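Local coordinates for protein Abbfa_003403 (Acinetobacter baumannii, PDB 4ZXH) that probably assembles a peptide as a four-domain nonribosomal peptide synthetase, with condensation, adenylation, carrier and thioesterase domains, at residues Asp1259-Ala1267 and Val1309-Tyr1317. Residues are numbered along the deposited sequence; the frame is centred on the assembly and turned at random.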
loop_
_atom_site.group_PDB
_atom_site.type_symbol
_atom_site.label_atom_id
_atom_site.label_comp_id
_atom_site.label_asym_id
_atom_site.label_seq_id
_atom_site.Cartn_x
_atom_site.Cartn_y
_atom_site.Cartn_z
ATOM N N ASP A 1259 60.681 -13.177 18.312
ATOM C CA ASP A 1259 59.786 -14.263 18.705
ATOM C C ASP A 1259 58.537 -13.786 19.428
ATOM O O ASP A 1259 58.606 -13.100 20.440
ATOM C CB ASP A 1259 60.517 -15.279 19.579
ATOM C CG ASP A 1259 61.411 -16.200 18.776
ATOM O OD1 ASP A 1259 61.544 -15.986 17.545
ATOM O OD2 ASP A 1259 61.968 -17.149 19.373
ATOM N N PHE A 1260 57.392 -14.146 18.866
ATOM C CA PHE A 1260 56.108 -13.955 19.505
ATOM C C PHE A 1260 55.413 -15.303 19.512
ATOM O O PHE A 1260 55.681 -16.132 18.645
ATOM C CB PHE A 1260 55.267 -12.919 18.761
ATOM C CG PHE A 1260 55.795 -11.529 18.854
ATOM C CD1 PHE A 1260 55.508 -10.741 19.958
ATOM C CD2 PHE A 1260 56.551 -10.990 17.827
ATOM C CE1 PHE A 1260 55.990 -9.447 20.050
ATOM C CE2 PHE A 1260 57.036 -9.694 17.911
ATOM C CZ PHE A 1260 56.756 -8.922 19.022
ATOM N N PRO A 1261 54.521 -15.540 20.483
ATOM C CA PRO A 1261 53.748 -16.785 20.418
ATOM C C PRO A 1261 52.755 -16.728 19.249
ATOM O O PRO A 1261 51.839 -15.909 19.247
ATOM C CB PRO A 1261 53.042 -16.829 21.773
ATOM C CG PRO A 1261 52.917 -15.401 22.170
ATOM C CD PRO A 1261 54.089 -14.669 21.589
ATOM N N ILE A 1262 52.964 -17.576 18.249
ATOM C CA ILE A 1262 52.227 -17.479 16.992
ATOM C C ILE A 1262 51.532 -18.774 16.618
ATOM O O ILE A 1262 52.114 -19.854 16.723
ATOM C CB ILE A 1262 53.170 -17.087 15.832
ATOM C CG1 ILE A 1262 53.680 -15.662 16.011
ATOM C CG2 ILE A 1262 52.470 -17.208 14.490
ATOM C CD1 ILE A 1262 54.718 -15.293 14.999
ATOM N N LEU A 1263 50.286 -18.660 16.178
ATOM C CA LEU A 1263 49.599 -19.769 15.526
ATOM C C LEU A 1263 49.497 -19.458 14.040
ATOM O O LEU A 1263 48.820 -18.492 13.650
ATOM C CB LEU A 1263 48.207 -19.996 16.127
ATOM C CG LEU A 1263 47.289 -20.975 15.392
ATOM C CD1 LEU A 1263 47.883 -22.362 15.432
ATOM C CD2 LEU A 1263 45.891 -20.972 16.004
ATOM N N LEU A 1264 50.183 -20.250 13.213
ATOM C CA LEU A 1264 50.097 -20.074 11.764
ATOM C C LEU A 1264 49.250 -21.163 11.114
ATOM O O LEU A 1264 49.625 -22.337 11.119
ATOM C CB LEU A 1264 51.488 -20.053 11.140
ATOM C CG LEU A 1264 51.524 -20.047 9.608
ATOM C CD1 LEU A 1264 50.903 -18.806 9.050
ATOM C CD2 LEU A 1264 52.946 -20.196 9.116
ATOM N N VAL A 1265 48.103 -20.770 10.572
ATOM C CA VAL A 1265 47.207 -21.702 9.898
ATOM C C VAL A 1265 47.496 -21.666 8.399
ATOM O O VAL A 1265 47.283 -20.644 7.741
ATOM C CB VAL A 1265 45.711 -21.358 10.165
ATOM C CG1 VAL A 1265 44.799 -22.293 9.411
ATOM C CG2 VAL A 1265 45.395 -21.422 11.663
ATOM N N LYS A 1266 48.002 -22.764 7.854
ATOM C CA LYS A 1266 48.374 -22.775 6.449
ATOM C C LYS A 1266 47.313 -23.443 5.588
ATOM O O LYS A 1266 46.825 -24.538 5.893
ATOM C CB LYS A 1266 49.716 -23.471 6.254
ATOM C CG LYS A 1266 50.090 -23.650 4.798
ATOM C CD LYS A 1266 51.539 -24.055 4.643
ATOM C CE LYS A 1266 51.843 -24.406 3.199
ATOM N NZ LYS A 1266 53.049 -25.298 3.124
ATOM N N ALA A 1267 46.941 -22.759 4.518
ATOM C CA ALA A 1267 46.074 -23.328 3.503
ATOM C C ALA A 1267 46.863 -24.392 2.736
ATOM O O ALA A 1267 47.763 -24.059 1.968
ATOM C CB ALA A 1267 45.576 -22.229 2.571
ATOM N N VAL A 1309 39.112 -23.776 10.923
ATOM C CA VAL A 1309 40.009 -22.703 11.351
ATOM C C VAL A 1309 39.596 -22.155 12.712
ATOM O O VAL A 1309 40.426 -22.020 13.607
ATOM C CB VAL A 1309 40.036 -21.558 10.330
ATOM C CG1 VAL A 1309 40.861 -20.411 10.856
ATOM C CG2 VAL A 1309 40.562 -22.067 9.002
ATOM N N ALA A 1310 38.310 -21.848 12.860
ATOM C CA ALA A 1310 37.766 -21.370 14.130
ATOM C C ALA A 1310 38.056 -22.349 15.244
ATOM O O ALA A 1310 38.510 -21.952 16.326
ATOM C CB ALA A 1310 36.252 -21.131 14.031
ATOM N N GLN A 1311 37.793 -23.629 14.979
ATOM C CA GLN A 1311 38.034 -24.668 15.978
ATOM C C GLN A 1311 39.497 -24.689 16.385
ATOM O O GLN A 1311 39.806 -24.860 17.554
ATOM C CB GLN A 1311 37.613 -26.030 15.448
ATOM C CG GLN A 1311 36.114 -26.267 15.436
ATOM C CD GLN A 1311 35.582 -26.617 16.802
ATOM O OE1 GLN A 1311 34.938 -25.804 17.452
ATOM N NE2 GLN A 1311 35.861 -27.833 17.253
ATOM N N THR A 1312 40.396 -24.497 15.421
ATOM C CA THR A 1312 41.827 -24.520 15.709
ATOM C C THR A 1312 42.199 -23.368 16.620
ATOM O O THR A 1312 42.940 -23.548 17.585
ATOM C CB THR A 1312 42.654 -24.449 14.437
ATOM O OG1 THR A 1312 42.465 -25.655 13.685
ATOM C CG2 THR A 1312 44.107 -24.302 14.771
ATOM N N ILE A 1313 41.658 -22.191 16.323
ATOM C CA ILE A 1313 41.890 -21.008 17.146
ATOM C C ILE A 1313 41.358 -21.222 18.548
ATOM O O ILE A 1313 42.049 -20.931 19.522
ATOM C CB ILE A 1313 41.231 -19.749 16.549
ATOM C CG1 ILE A 1313 41.894 -19.374 15.229
ATOM C CG2 ILE A 1313 41.271 -18.576 17.531
ATOM C CD1 ILE A 1313 41.253 -18.186 14.554
ATOM N N ASP A 1314 40.140 -21.747 18.656
ATOM C CA ASP A 1314 39.523 -21.945 19.969
ATOM C C ASP A 1314 40.229 -23.024 20.807
ATOM O O ASP A 1314 40.335 -22.897 22.033
ATOM C CB ASP A 1314 38.038 -22.280 19.817
ATOM C CG ASP A 1314 37.169 -21.029 19.587
ATOM O OD1 ASP A 1314 37.571 -19.908 20.005
ATOM O OD2 ASP A 1314 36.072 -21.173 18.990
ATOM N N GLN A 1315 40.726 -24.073 20.156
ATOM C CA GLN A 1315 41.447 -25.125 20.871
ATOM C C GLN A 1315 42.864 -24.693 21.279
ATOM O O GLN A 1315 43.386 -25.131 22.304
ATOM C CB GLN A 1315 41.510 -26.394 20.022
ATOM C CG GLN A 1315 40.136 -26.974 19.693
ATOM C CD GLN A 1315 40.210 -28.161 18.738
ATOM O OE1 GLN A 1315 41.253 -28.428 18.140
ATOM N NE2 GLN A 1315 39.101 -28.880 18.598
ATOM N N MET A 1316 43.474 -23.824 20.479
ATOM C CA MET A 1316 44.824 -23.338 20.751
ATOM C C MET A 1316 44.827 -22.245 21.837
ATOM O O MET A 1316 45.767 -22.149 22.631
ATOM C CB MET A 1316 45.448 -22.823 19.455
ATOM C CG MET A 1316 46.915 -22.410 19.535
ATOM S SD MET A 1316 48.093 -23.710 20.001
ATOM C CE MET A 1316 47.450 -25.122 19.057
ATOM N N TYR A 1317 43.763 -21.441 21.871
ATOM C CA TYR A 1317 43.601 -20.362 22.848
ATOM C C TYR A 1317 42.266 -20.462 23.582
ATOM O O TYR A 1317 41.372 -19.644 23.355
ATOM C CB TYR A 1317 43.697 -18.988 22.168
ATOM C CG TYR A 1317 45.016 -18.740 21.464
ATOM C CD1 TYR A 1317 46.158 -18.390 22.187
ATOM C CD2 TYR A 1317 45.122 -18.858 20.079
ATOM C CE1 TYR A 1317 47.368 -18.166 21.554
ATOM C CE2 TYR A 1317 46.326 -18.640 19.435
ATOM C CZ TYR A 1317 47.445 -18.291 20.176
ATOM O OH TYR A 1317 48.641 -18.067 19.536
#
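Leu1263 is the main bump that strand 1262-1267 presents to helix 1303-1316, and its branch CD2 fills a shallow hollow made by one turn of that helix. Thr1312, Ile1313 and Met1316 form the hollow: CD2 lies 4.0 Å from Thr1312 CG2, 4.2 Å from Ile1313 CA and 3.9 Å from Met1316 CB. A leucine suits this place because one methyl of its fork, CD2, reaches past CG into the dip between Thr1312 and Met1316; CG lies anti to the backbone N (chi1 170°), which carries that branch out toward the helix. Thr1312 turns its methyl to the strand, while its OG1 is hydrogen-bonded to the carbonyl O of Ala1308, one turn back, so threonine can offer an apolar methyl to the sheet with its hydroxyl satisfied.

Tyr1317, just past the helix end, closes the hollow on another side, being long and flat enough to reach the strand from there. Its ring meets Leu1263 obliquely, with CE2 4.0 Å from Leu1263 CB, and OH lies 3.8 Å from Leu1263 N, too far for a hydrogen bond. The flexible, unbranched chain of exposed Met1316 lies against Leu1263 CD2 with CB and CG, while CG also rests over one face of the tyrosine ring, toward its rim; Phe1132 also meets the ring.

Two residues along the strand, Val1265 makes a lower bump suited to its compact, branched shape: its CG1 meets Val1309 CG2 at 4.3 Å while its CG2 turns to the methyl of Thr1312. Val1309 and Ile1313 also pack on neighbouring strand 1157-1163. The axes of strand 1262-1267 and of helix segment 1309-1316 approach to 10.3 Å and run nearly antiparallel, at 162°. This is the side-chain packing of a C-terminal helix against the central, mostly parallel sheet of an alpha/beta-hydrolase fold, here that of the thioesterase domain.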